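Trichothecene 3-O-acetyltransferase (Gibberella zeae, PDB 2RKV) probably transfers the acetyl group of acetyl coenzyme A to the 3-hydroxyl of trichothecene mycotoxins, as a member of the BAHD acyltransferase superfamily. Local coordinates at residues S50-K61 and S73-P82; S260-W270 and A285-V293. All blocks are in the same frame, centred on the assembly; numbering follows the deposited sequence.

Contact 1: residues S50-K61 and S73-P82; sequences SEAVPWVAGQVK and SFIVPFEDVP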
loop_
_atom_site.group_PDB
_atom_site.type_symbol
_atom_site.label_atom_id
_atom_site.label_comp_id
_atom_site.label_asym_id
_atom_site.label_seq_id
_atom_site.Cartn_x
_atom_site.Cartn_y
_atom_site.Cartn_z
ATOM N N SER A 50 9.098 -5.815 -21.044
ATOM C CA SER A 50 9.195 -4.511 -21.713
ATOM C C SER A 50 8.856 -4.602 -23.197
ATOM O O SER A 50 8.243 -3.696 -23.767
ATOM C CB SER A 50 10.608 -3.934 -21.568
ATOM O OG SER A 50 10.939 -3.783 -20.206
ATOM N N GLU A 51 9.255 -5.706 -23.819
ATOM C CA GLU A 51 8.945 -5.915 -25.226
ATOM C C GLU A 51 7.440 -6.078 -25.418
ATOM O O GLU A 51 6.864 -5.500 -26.347
ATOM C CB GLU A 51 9.725 -7.113 -25.779
ATOM C CG GLU A 51 11.213 -6.827 -25.902
ATOM C CD GLU A 51 12.047 -8.059 -26.196
ATOM O OE1 GLU A 51 11.608 -9.188 -25.874
ATOM O OE2 GLU A 51 13.159 -7.891 -26.740
ATOM N N ALA A 52 6.809 -6.829 -24.512
ATOM C CA ALA A 52 5.365 -7.064 -24.552
ATOM C C ALA A 52 4.538 -5.816 -24.200
ATOM O O ALA A 52 3.533 -5.527 -24.853
ATOM C CB ALA A 52 4.997 -8.228 -23.634
ATOM N N VAL A 53 4.966 -5.098 -23.159
ATOM C CA VAL A 53 4.257 -3.922 -22.647
ATOM C C VAL A 53 5.274 -2.808 -22.413
ATOM O O VAL A 53 5.753 -2.611 -21.286
ATOM C CB VAL A 53 3.471 -4.257 -21.348
ATOM C CG1 VAL A 53 2.635 -3.065 -20.884
ATOM C CG2 VAL A 53 2.565 -5.485 -21.571
ATOM N N PRO A 54 5.656 -2.098 -23.493
ATOM C CA PRO A 54 6.704 -1.076 -23.422
ATOM C C PRO A 54 6.561 -0.042 -22.294
ATOM O O PRO A 54 7.579 0.383 -21.734
ATOM C CB PRO A 54 6.657 -0.429 -24.810
ATOM C CG PRO A 54 6.230 -1.583 -25.705
ATOM C CD PRO A 54 5.177 -2.289 -24.878
ATOM N N TRP A 55 5.333 0.337 -21.930
ATOM C CA TRP A 55 5.179 1.423 -20.959
ATOM C C TRP A 55 5.717 1.101 -19.566
ATOM O O TRP A 55 6.005 2.023 -18.800
ATOM C CB TRP A 55 3.745 1.977 -20.904
ATOM C CG TRP A 55 2.700 1.025 -20.391
ATOM C CD1 TRP A 55 1.752 0.360 -21.128
ATOM C CD2 TRP A 55 2.458 0.675 -19.017
ATOM N NE1 TRP A 55 0.946 -0.394 -20.296
ATOM C CE2 TRP A 55 1.364 -0.226 -19.000
ATOM C CE3 TRP A 55 3.068 1.025 -17.800
ATOM C CZ2 TRP A 55 0.867 -0.783 -17.810
ATOM C CZ3 TRP A 55 2.574 0.471 -16.616
ATOM C CH2 TRP A 55 1.485 -0.428 -16.634
ATOM N N VAL A 56 5.877 -0.185 -19.239
ATOM C CA VAL A 56 6.404 -0.538 -17.905
ATOM C C VAL A 56 7.838 -0.007 -17.693
ATOM O O VAL A 56 8.275 0.172 -16.560
ATOM C CB VAL A 56 6.330 -2.069 -17.583
ATOM C CG1 VAL A 56 4.884 -2.572 -17.684
ATOM C CG2 VAL A 56 7.268 -2.891 -18.492
ATOM N N ALA A 57 8.553 0.235 -18.791
ATOM C CA ALA A 57 9.913 0.783 -18.741
ATOM C C ALA A 57 9.933 2.316 -18.774
ATOM O O ALA A 57 11.001 2.927 -18.842
ATOM C CB ALA A 57 10.759 0.210 -19.897
ATOM N N GLY A 58 8.750 2.927 -18.713
ATOM C CA GLY A 58 8.618 4.372 -18.848
ATOM C C GLY A 58 8.823 5.133 -17.548
ATOM O O GLY A 58 9.243 4.560 -16.535
ATOM N N GLN A 59 8.506 6.423 -17.588
ATOM C CA GLN A 59 8.606 7.310 -16.427
ATOM C C GLN A 59 7.328 8.134 -16.343
ATOM O O GLN A 59 6.648 8.340 -17.356
ATOM C CB GLN A 59 9.820 8.248 -16.576
ATOM C CG GLN A 59 9.694 9.204 -17.769
ATOM C CD GLN A 59 10.870 10.145 -17.922
ATOM O OE1 GLN A 59 11.216 10.885 -16.994
ATOM N NE2 GLN A 59 11.467 10.152 -19.112
ATOM N N VAL A 60 7.017 8.624 -15.146
ATOM C CA VAL A 60 5.882 9.522 -14.951
ATOM C C VAL A 60 6.388 10.955 -15.089
ATOM O O VAL A 60 7.297 11.367 -14.355
ATOM C CB VAL A 60 5.229 9.293 -13.558
ATOM C CG1 VAL A 60 4.150 10.345 -13.273
ATOM C CG2 VAL A 60 4.657 7.872 -13.463
ATOM N N LYS A 61 5.821 11.706 -16.033
ATOM C CA LYS A 61 6.281 13.069 -16.305
ATOM C C LYS A 61 5.135 14.071 -16.340
ATOM O O LYS A 61 4.179 13.899 -17.100
ATOM C CB LYS A 61 7.070 13.129 -17.613
ATOM C CG LYS A 61 7.798 14.439 -17.801
ATOM C CD LYS A 61 9.224 14.218 -18.292
ATOM C CE LYS A 61 10.054 15.491 -18.140
ATOM N NZ LYS A 61 10.318 15.846 -16.707
ATOM N N SER A 73 0.115 14.678 -15.481
ATOM C CA SER A 73 1.203 13.712 -15.649
ATOM C C SER A 73 0.831 12.577 -16.591
ATOM O O SER A 73 -0.336 12.174 -16.675
ATOM C CB SER A 73 1.650 13.147 -14.299
ATOM O OG SER A 73 2.313 14.147 -13.542
ATOM N N PHE A 74 1.856 12.074 -17.273
ATOM C CA PHE A 74 1.721 11.051 -18.303
ATOM C C PHE A 74 2.838 10.034 -18.092
ATOM O O PHE A 74 3.922 10.389 -17.624
ATOM C CB PHE A 74 1.891 11.661 -19.704
ATOM C CG PHE A 74 0.825 12.665 -20.085
ATOM C CD1 PHE A 74 0.888 13.984 -19.632
ATOM C CD2 PHE A 74 -0.225 12.298 -20.926
ATOM C CE1 PHE A 74 -0.109 14.919 -19.988
ATOM C CE2 PHE A 74 -1.220 13.223 -21.286
ATOM C CZ PHE A 74 -1.156 14.537 -20.812
ATOM N N ILE A 75 2.578 8.781 -18.454
ATOM C CA ILE A 75 3.649 7.787 -18.594
ATOM C C ILE A 75 4.235 7.939 -19.995
ATOM O O ILE A 75 3.524 7.829 -21.000
ATOM C CB ILE A 75 3.148 6.335 -18.381
ATOM C CG1 ILE A 75 2.627 6.164 -16.946
ATOM C CG2 ILE A 75 4.272 5.334 -18.669
ATOM C CD1 ILE A 75 1.792 4.897 -16.717
ATOM N N VAL A 76 5.533 8.206 -20.048
ATOM C CA VAL A 76 6.226 8.459 -21.312
ATOM C C VAL A 76 7.534 7.659 -21.338
ATOM O O VAL A 76 7.979 7.170 -20.310
ATOM C CB VAL A 76 6.489 9.982 -21.521
ATOM C CG1 VAL A 76 5.174 10.732 -21.629
ATOM C CG2 VAL A 76 7.339 10.563 -20.384
ATOM N N PRO A 77 8.143 7.494 -22.522
ATOM C CA PRO A 77 9.369 6.693 -22.565
ATOM C C PRO A 77 10.482 7.189 -21.628
ATOM O O PRO A 77 10.551 8.378 -21.295
ATOM C CB PRO A 77 9.792 6.775 -24.036
ATOM C CG PRO A 77 8.508 7.036 -24.780
ATOM C CD PRO A 77 7.739 7.964 -23.861
ATOM N N PHE A 78 11.317 6.254 -21.190
ATOM C CA PHE A 78 12.417 6.557 -20.276
ATOM C C PHE A 78 13.632 5.733 -20.691
ATOM O O PHE A 78 14.522 6.254 -21.365
ATOM C CB PHE A 78 12.001 6.294 -18.826
ATOM C CG PHE A 78 13.081 6.578 -17.809
ATOM C CD1 PHE A 78 13.366 5.648 -16.815
ATOM C CD2 PHE A 78 13.804 7.769 -17.846
ATOM C CE1 PHE A 78 14.355 5.894 -15.863
ATOM C CE2 PHE A 78 14.808 8.028 -16.895
ATOM C CZ PHE A 78 15.077 7.090 -15.904
ATOM N N GLU A 79 13.661 4.455 -20.324
ATOM C CA GLU A 79 14.748 3.561 -20.728
ATOM C C GLU A 79 14.193 2.287 -21.379
ATOM O O GLU A 79 12.980 2.061 -21.347
ATOM C CB GLU A 79 15.685 3.286 -19.539
ATOM C CG GLU A 79 16.433 4.556 -19.125
ATOM C CD GLU A 79 17.374 4.385 -17.944
ATOM O OE1 GLU A 79 17.351 3.339 -17.267
ATOM O OE2 GLU A 79 18.146 5.334 -17.695
ATOM N N ASP A 80 15.068 1.476 -21.979
ATOM C CA ASP A 80 14.641 0.281 -22.720
ATOM C C ASP A 80 13.915 -0.742 -21.847
ATOM O O ASP A 80 12.944 -1.367 -22.277
ATOM C CB ASP A 80 15.844 -0.389 -23.405
ATOM C CG ASP A 80 16.369 0.412 -24.586
ATOM O OD1 ASP A 80 15.669 1.330 -25.066
ATOM O OD2 ASP A 80 17.490 0.109 -25.040
ATOM N N VAL A 81 14.407 -0.907 -20.621
ATOM C CA VAL A 81 13.831 -1.833 -19.655
ATOM C C VAL A 81 13.696 -1.139 -18.295
ATOM O O VAL A 81 14.370 -0.129 -18.049
ATOM C CB VAL A 81 14.699 -3.115 -19.516
ATOM C CG1 VAL A 81 14.744 -3.882 -20.840
ATOM C CG2 VAL A 81 16.110 -2.775 -19.020
ATOM N N PRO A 82 12.814 -1.657 -17.411
ATOM C CA PRO A 82 12.805 -1.097 -16.057
ATOM C C PRO A 82 14.155 -1.334 -15.387
ATOM O O PRO A 82 14.768 -2.379 -15.612
ATOM C CB PRO A 82 11.727 -1.919 -15.344
ATOM C CG PRO A 82 10.874 -2.468 -16.432
ATOM C CD PRO A 82 11.827 -2.742 -17.553
HETATM O O HOH W 1 13.101 2.144 -17.133
#

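Contact 2: residues S260-W270 and A285-V293; sequences STDDALSAFIW and APTEFCRAV. With COA (coenzyme A), chain B.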
loop_
_atom_site.group_PDB
_atom_site.type_symbol
_atom_site.label_atom_id
_atom_site.label_comp_id
_atom_site.label_asym_id
_atom_site.label_seq_id
_atom_site.Cartn_x
_atom_site.Cartn_y
_atom_site.Cartn_z
ATOM N N SER A 260 -16.037 -8.911 7.601
ATOM C CA SER A 260 -14.932 -9.747 7.149
ATOM C C SER A 260 -13.827 -9.857 8.197
ATOM O O SER A 260 -13.771 -9.086 9.176
ATOM C CB SER A 260 -14.323 -9.151 5.879
ATOM O OG SER A 260 -13.700 -7.908 6.149
ATOM N N THR A 261 -12.924 -10.807 7.958
ATOM C CA THR A 261 -11.698 -10.936 8.733
ATOM C C THR A 261 -10.951 -9.596 8.749
ATOM O O THR A 261 -10.541 -9.112 9.809
ATOM C CB THR A 261 -10.803 -12.061 8.139
ATOM O OG1 THR A 261 -11.507 -13.311 8.199
ATOM C CG2 THR A 261 -9.511 -12.199 8.917
ATOM N N ASP A 262 -10.797 -9.001 7.564
ATOM C CA ASP A 262 -10.126 -7.713 7.408
ATOM C C ASP A 262 -10.829 -6.606 8.214
ATOM O O ASP A 262 -10.175 -5.820 8.902
ATOM C CB ASP A 262 -10.047 -7.357 5.922
ATOM C CG ASP A 262 -9.031 -6.279 5.626
ATOM O OD1 ASP A 262 -9.228 -5.126 6.087
ATOM O OD2 ASP A 262 -8.039 -6.605 4.920
ATOM N N ASP A 263 -12.161 -6.564 8.146
ATOM C CA ASP A 263 -12.956 -5.636 8.970
ATOM C C ASP A 263 -12.634 -5.780 10.461
ATOM O O ASP A 263 -12.443 -4.789 11.179
ATOM C CB ASP A 263 -14.450 -5.936 8.841
ATOM C CG ASP A 263 -15.042 -5.558 7.491
ATOM O OD1 ASP A 263 -14.415 -4.813 6.702
ATOM O OD2 ASP A 263 -16.161 -6.042 7.224
ATOM N N ALA A 264 -12.600 -7.026 10.923
ATOM C CA ALA A 264 -12.420 -7.330 12.346
ATOM C C ALA A 264 -11.050 -6.865 12.847
ATOM O O ALA A 264 -10.943 -6.225 13.896
ATOM C CB ALA A 264 -12.639 -8.822 12.601
ATOM N N LEU A 265 -9.998 -7.166 12.085
ATOM C CA LEU A 265 -8.660 -6.717 12.471
ATOM C C LEU A 265 -8.550 -5.197 12.418
ATOM O O LEU A 265 -7.972 -4.573 13.307
ATOM C CB LEU A 265 -7.572 -7.360 11.598
ATOM C CG LEU A 265 -6.141 -6.977 12.015
ATOM C CD1 LEU A 265 -5.871 -7.213 13.510
ATOM C CD2 LEU A 265 -5.077 -7.664 11.151
ATOM N N SER A 266 -9.093 -4.598 11.361
ATOM C CA SER A 266 -9.100 -3.143 11.246
ATOM C C SER A 266 -9.788 -2.513 12.474
ATOM O O SER A 266 -9.261 -1.563 13.070
ATOM C CB SER A 266 -9.767 -2.706 9.940
ATOM O OG SER A 266 -9.071 -3.237 8.811
ATOM N N ALA A 267 -10.939 -3.068 12.851
ATOM C CA ALA A 267 -11.708 -2.571 14.002
ATOM C C ALA A 267 -10.936 -2.730 15.314
ATOM O O ALA A 267 -10.941 -1.826 16.165
ATOM C CB ALA A 267 -13.042 -3.294 14.091
ATOM N N PHE A 268 -10.280 -3.880 15.466
ATOM C CA PHE A 268 -9.511 -4.202 16.663
ATOM C C PHE A 268 -8.359 -3.212 16.836
ATOM O O PHE A 268 -8.042 -2.784 17.950
ATOM C CB PHE A 268 -8.994 -5.646 16.570
ATOM C CG PHE A 268 -8.185 -6.085 17.753
ATOM C CD1 PHE A 268 -8.798 -6.349 18.978
ATOM C CD2 PHE A 268 -6.803 -6.254 17.639
ATOM C CE1 PHE A 268 -8.038 -6.768 20.077
ATOM C CE2 PHE A 268 -6.036 -6.674 18.728
ATOM C CZ PHE A 268 -6.657 -6.923 19.953
ATOM N N ILE A 269 -7.743 -2.836 15.722
ATOM C CA ILE A 269 -6.650 -1.865 15.759
ATOM C C ILE A 269 -7.145 -0.466 16.139
ATOM O O ILE A 269 -6.525 0.204 16.978
ATOM C CB ILE A 269 -5.841 -1.875 14.434
ATOM C CG1 ILE A 269 -5.043 -3.181 14.337
ATOM C CG2 ILE A 269 -4.895 -0.689 14.374
ATOM C CD1 ILE A 269 -4.469 -3.461 12.943
ATOM N N TRP A 270 -8.263 -0.038 15.544
ATOM C CA TRP A 270 -8.852 1.267 15.861
ATOM C C TRP A 270 -9.211 1.322 17.344
ATOM O O TRP A 270 -8.906 2.305 18.032
ATOM C CB TRP A 270 -10.091 1.526 15.002
ATOM C CG TRP A 270 -10.587 2.955 15.002
ATOM C CD1 TRP A 270 -9.946 4.070 15.492
ATOM C CD2 TRP A 270 -11.812 3.421 14.427
ATOM N NE1 TRP A 270 -10.716 5.195 15.264
ATOM C CE2 TRP A 270 -11.865 4.823 14.615
ATOM C CE3 TRP A 270 -12.882 2.783 13.774
ATOM C CZ2 TRP A 270 -12.950 5.602 14.172
ATOM C CZ3 TRP A 270 -13.954 3.556 13.334
ATOM C CH2 TRP A 270 -13.982 4.950 13.540
ATOM N N ALA A 285 -12.281 13.335 22.490
ATOM C CA ALA A 285 -11.479 13.685 21.318
ATOM C C ALA A 285 -12.003 12.953 20.079
ATOM O O ALA A 285 -12.204 11.733 20.127
ATOM C CB ALA A 285 -10.023 13.344 21.551
ATOM N N PRO A 286 -12.243 13.694 18.980
ATOM C CA PRO A 286 -12.651 13.050 17.725
ATOM C C PRO A 286 -11.579 12.092 17.223
ATOM O O PRO A 286 -10.385 12.304 17.473
ATOM C CB PRO A 286 -12.812 14.226 16.756
ATOM C CG PRO A 286 -13.033 15.429 17.658
ATOM C CD PRO A 286 -12.176 15.161 18.845
ATOM N N THR A 287 -12.022 11.030 16.557
ATOM C CA THR A 287 -11.112 10.095 15.897
ATOM C C THR A 287 -11.687 9.700 14.547
ATOM O O THR A 287 -12.880 9.391 14.429
ATOM C CB THR A 287 -10.779 8.841 16.757
ATOM O OG1 THR A 287 -9.911 7.963 16.020
ATOM C CG2 THR A 287 -12.026 8.068 17.173
ATOM N N GLU A 288 -10.832 9.730 13.525
ATOM C CA GLU A 288 -11.245 9.338 12.183
ATOM C C GLU A 288 -10.421 8.150 11.701
ATOM O O GLU A 288 -9.196 8.182 11.759
ATOM C CB GLU A 288 -11.103 10.500 11.207
ATOM C CG GLU A 288 -11.699 10.211 9.824
ATOM C CD GLU A 288 -11.540 11.375 8.874
ATOM O OE1 GLU A 288 -10.395 11.844 8.698
ATOM O OE2 GLU A 288 -12.553 11.814 8.289
ATOM N N PHE A 289 -11.107 7.097 11.269
ATOM C CA PHE A 289 -10.451 5.965 10.599
ATOM C C PHE A 289 -10.544 6.217 9.097
ATOM O O PHE A 289 -11.644 6.448 8.572
ATOM C CB PHE A 289 -11.161 4.650 10.946
ATOM C CG PHE A 289 -10.365 3.407 10.622
ATOM C CD1 PHE A 289 -9.668 2.741 11.620
ATOM C CD2 PHE A 289 -10.329 2.886 9.319
ATOM C CE1 PHE A 289 -8.945 1.566 11.344
ATOM C CE2 PHE A 289 -9.591 1.714 9.031
ATOM C CZ PHE A 289 -8.903 1.063 10.041
ATOM N N CYS A 290 -9.396 6.176 8.411
ATOM C CA CYS A 290 -9.359 6.330 6.960
ATOM C C CYS A 290 -8.892 4.991 6.403
ATOM O O CYS A 290 -7.765 4.568 6.687
ATOM C CB CYS A 290 -8.358 7.421 6.559
ATOM S SG CYS A 290 -8.635 9.049 7.342
ATOM N N ARG A 291 -9.754 4.328 5.636
ATOM C CA ARG A 291 -9.455 2.974 5.137
ATOM C C ARG A 291 -9.304 2.958 3.614
ATOM O O ARG A 291 -10.213 3.368 2.906
ATOM C CB ARG A 291 -10.570 2.004 5.546
ATOM C CG ARG A 291 -10.228 0.540 5.346
ATOM C CD ARG A 291 -11.485 -0.326 5.423
ATOM N NE ARG A 291 -11.203 -1.742 5.662
ATOM C CZ ARG A 291 -12.154 -2.651 5.883
ATOM N NH1 ARG A 291 -13.428 -2.267 5.885
ATOM N NH2 ARG A 291 -11.839 -3.923 6.100
ATOM N N ALA A 292 -8.155 2.489 3.120
ATOM C CA ALA A 292 -7.952 2.375 1.670
ATOM C C ALA A 292 -8.839 1.271 1.101
ATOM O O ALA A 292 -8.930 0.170 1.665
ATOM C CB ALA A 292 -6.490 2.103 1.341
ATOM N N VAL A 293 -9.490 1.569 -0.019
ATOM C CA VAL A 293 -10.397 0.623 -0.660
ATOM C C VAL A 293 -10.134 0.627 -2.171
ATOM O O VAL A 293 -10.193 1.677 -2.815
ATOM C CB VAL A 293 -11.890 0.961 -0.372
ATOM C CG1 VAL A 293 -12.831 -0.059 -1.043
ATOM C CG2 VAL A 293 -12.142 1.000 1.134
HETATM N N1A COA B . -22.062 -14.016 4.329
HETATM C C2A COA B . -20.979 -13.940 5.180
HETATM N N3A COA B . -19.802 -13.354 4.760
HETATM C C4A COA B . -19.724 -12.852 3.499
HETATM C C5A COA B . -20.811 -12.916 2.626
HETATM C C6A COA B . -22.000 -13.510 3.045
HETATM N N6A COA B . -22.943 -13.816 2.149
HETATM N N7A COA B . -20.446 -12.339 1.453
HETATM C C8A COA B . -19.164 -11.916 1.564
HETATM N N9A COA B . -18.709 -12.227 2.824
HETATM C C1B COA B . -17.361 -11.997 3.362
HETATM C C2B COA B . -16.389 -12.965 2.720
HETATM O O2B COA B . -16.460 -14.228 3.315
HETATM C C3B COA B . -15.079 -12.260 2.978
HETATM O O3B COA B . -14.754 -12.384 4.330
HETATM P P3B COA B . -13.508 -13.254 4.799
HETATM O O7A COA B . -12.276 -12.719 4.101
HETATM O O8A COA B . -13.811 -14.674 4.394
HETATM O O9A COA B . -13.404 -13.139 6.294
HETATM C C4B COA B . -15.450 -10.808 2.857
HETATM O O4B COA B . -16.857 -10.712 3.037
HETATM C C5B COA B . -15.024 -10.256 1.520
HETATM O O5B COA B . -15.229 -8.894 1.720
HETATM P P1A COA B . -14.520 -7.814 0.793
HETATM O O1A COA B . -14.562 -8.254 -0.669
HETATM O O2A COA B . -15.157 -6.468 1.045
HETATM O O3A COA B . -12.962 -7.886 1.144
HETATM P P2A COA B . -12.276 -7.713 2.572
HETATM O O4A COA B . -11.313 -8.863 2.760
HETATM O O5A COA B . -13.257 -7.497 3.689
HETATM O O6A COA B . -11.446 -6.367 2.380
HETATM C CBP COA B . -11.098 -4.126 1.674
HETATM C CCP COA B . -12.079 -5.102 2.320
HETATM C CDP COA B . -9.828 -4.049 2.524
HETATM C CEP COA B . -11.722 -2.732 1.647
HETATM C CAP COA B . -10.800 -4.650 0.261
HETATM O OAP COA B . -11.979 -4.711 -0.518
HETATM C C9P COA B . -9.824 -3.784 -0.464
HETATM O O9P COA B . -10.304 -2.709 -1.219
HETATM N N8P COA B . -8.547 -4.118 -0.330
HETATM C C7P COA B . -7.475 -3.362 -0.926
HETATM C C6P COA B . -7.201 -2.100 -0.120
HETATM C C5P COA B . -6.054 -1.412 -0.796
HETATM O O5P COA B . -6.078 -1.237 -2.033
HETATM N N4P COA B . -5.055 -1.031 -0.010
HETATM O O HOH W 2 -8.518 -2.592 5.883
#

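Contact 1: residues S50-K61 and S73-P82
The ring of F78 has the A57 carbonyl oxygen at its edge, near the ring plane, while CG of the adjacent E79 lies over the centre of one face. The Q59 side chain crosses F78 at about a right angle, its amide plane turned 57° from the ring, and NE2 comes within 3.6 Å of F78 CD2. CG of Q59 sits between its backbone N and carbonyl carbon (chi1 64°); from there the extended chain brings NE2 to P77 O, a hydrogen bond of 3.0 Å that is almost straight, with P77 O in the plane of the Q59 amide. W55 takes V53 CG1 and V56 CG1 on one ring face, toward its rim, with I75 CD1 approaching obliquely. K61 O lies at the edge of the F74 ring, which makes a cation-pi contact with K4, as W55 does with R192.

Strands 59-61 and 73-76 form an antiparallel beta hairpin. Q59 with V76 and K61 with F74 are hydrogen-bonded pairs, and V60 with I75 is the non-hydrogen-bonded pair between them. V76 CG2 packs against both Q59 CG and K61 CB. Outside the paired strands, A57 O takes a weak bond from E79 N (3.4 Å) and a hydrogen bond from a water that also donates to V81 O. P82 CD sits 3.0 Å from S50 OG, whose hydrogen bond goes to L46 O.

Strand 5-6 flanks strand 72-76 on its other edge, completing a three-stranded sheet. W55 touches I5 of that strand, its NE1 hydrogen-bonded to M188 O, and P82 rests on L46 and S50 in the last turns of helix 35-52.

Contact 2: residues S260-W270 and A285-V293
The N-terminus of helix 261-277 forms part of the coenzyme A pocket, and D262 and D263 in its first turn hold R291 of strand 286-294 in a salt-bridge network. CG of R291 is anti to the backbone N (chi1 -168°) and the chain stays extended to NE, carrying the guanidinium across to the helix. NH1 and NH2 both grip D263 OD1, NH2 at 2.8 Å on the anti lone pair; NH2 also reaches D262 OD1 at 2.9 Å, and a water joins that oxygen to NE. Further partners are R335 for D263 OD2 and S379 for D262 OD2. S260 and D263 make a capping box at this helix start, where S260 OG donates to O5A of coenzyme A and T261 N and OG1 both bind O9A. CCP of coenzyme A lies over one guanidinium face. Two turns on, the helix packs through aromatics: F289 CB makes a CH-pi contact, 3.5 Å from the centroid of the W270 six-membered ring and almost on its normal, while the two rings themselves are oblique. The indole NE1 donates to T287 OG1 at 3.0 Å in a nearly straight bond within the ring plane, and T287 OG1 also bonds T373 O.

In the fold
Contact 1 closes before contact 2 opens along the chain, and the two lie on opposite sides of its centre, with their own centres 36 Å apart and nearest atoms about 18 Å apart. They share no sheet. Contact 1, in the N-terminal domain, joins strands 59-63 and 72-76 of a small three-stranded sheet, with the end of helix 35-52 and the loop to residue 82, whereas 285-293 runs in the seven-stranded mixed sheet, between strands 310-318 and 375-379, with helix 261-277 packed against it. Contact 2 supplies six residues of the coenzyme A pocket and A292 of the T-2 toxin pocket, which also draws on L122 and H156; contact 1 supplies none.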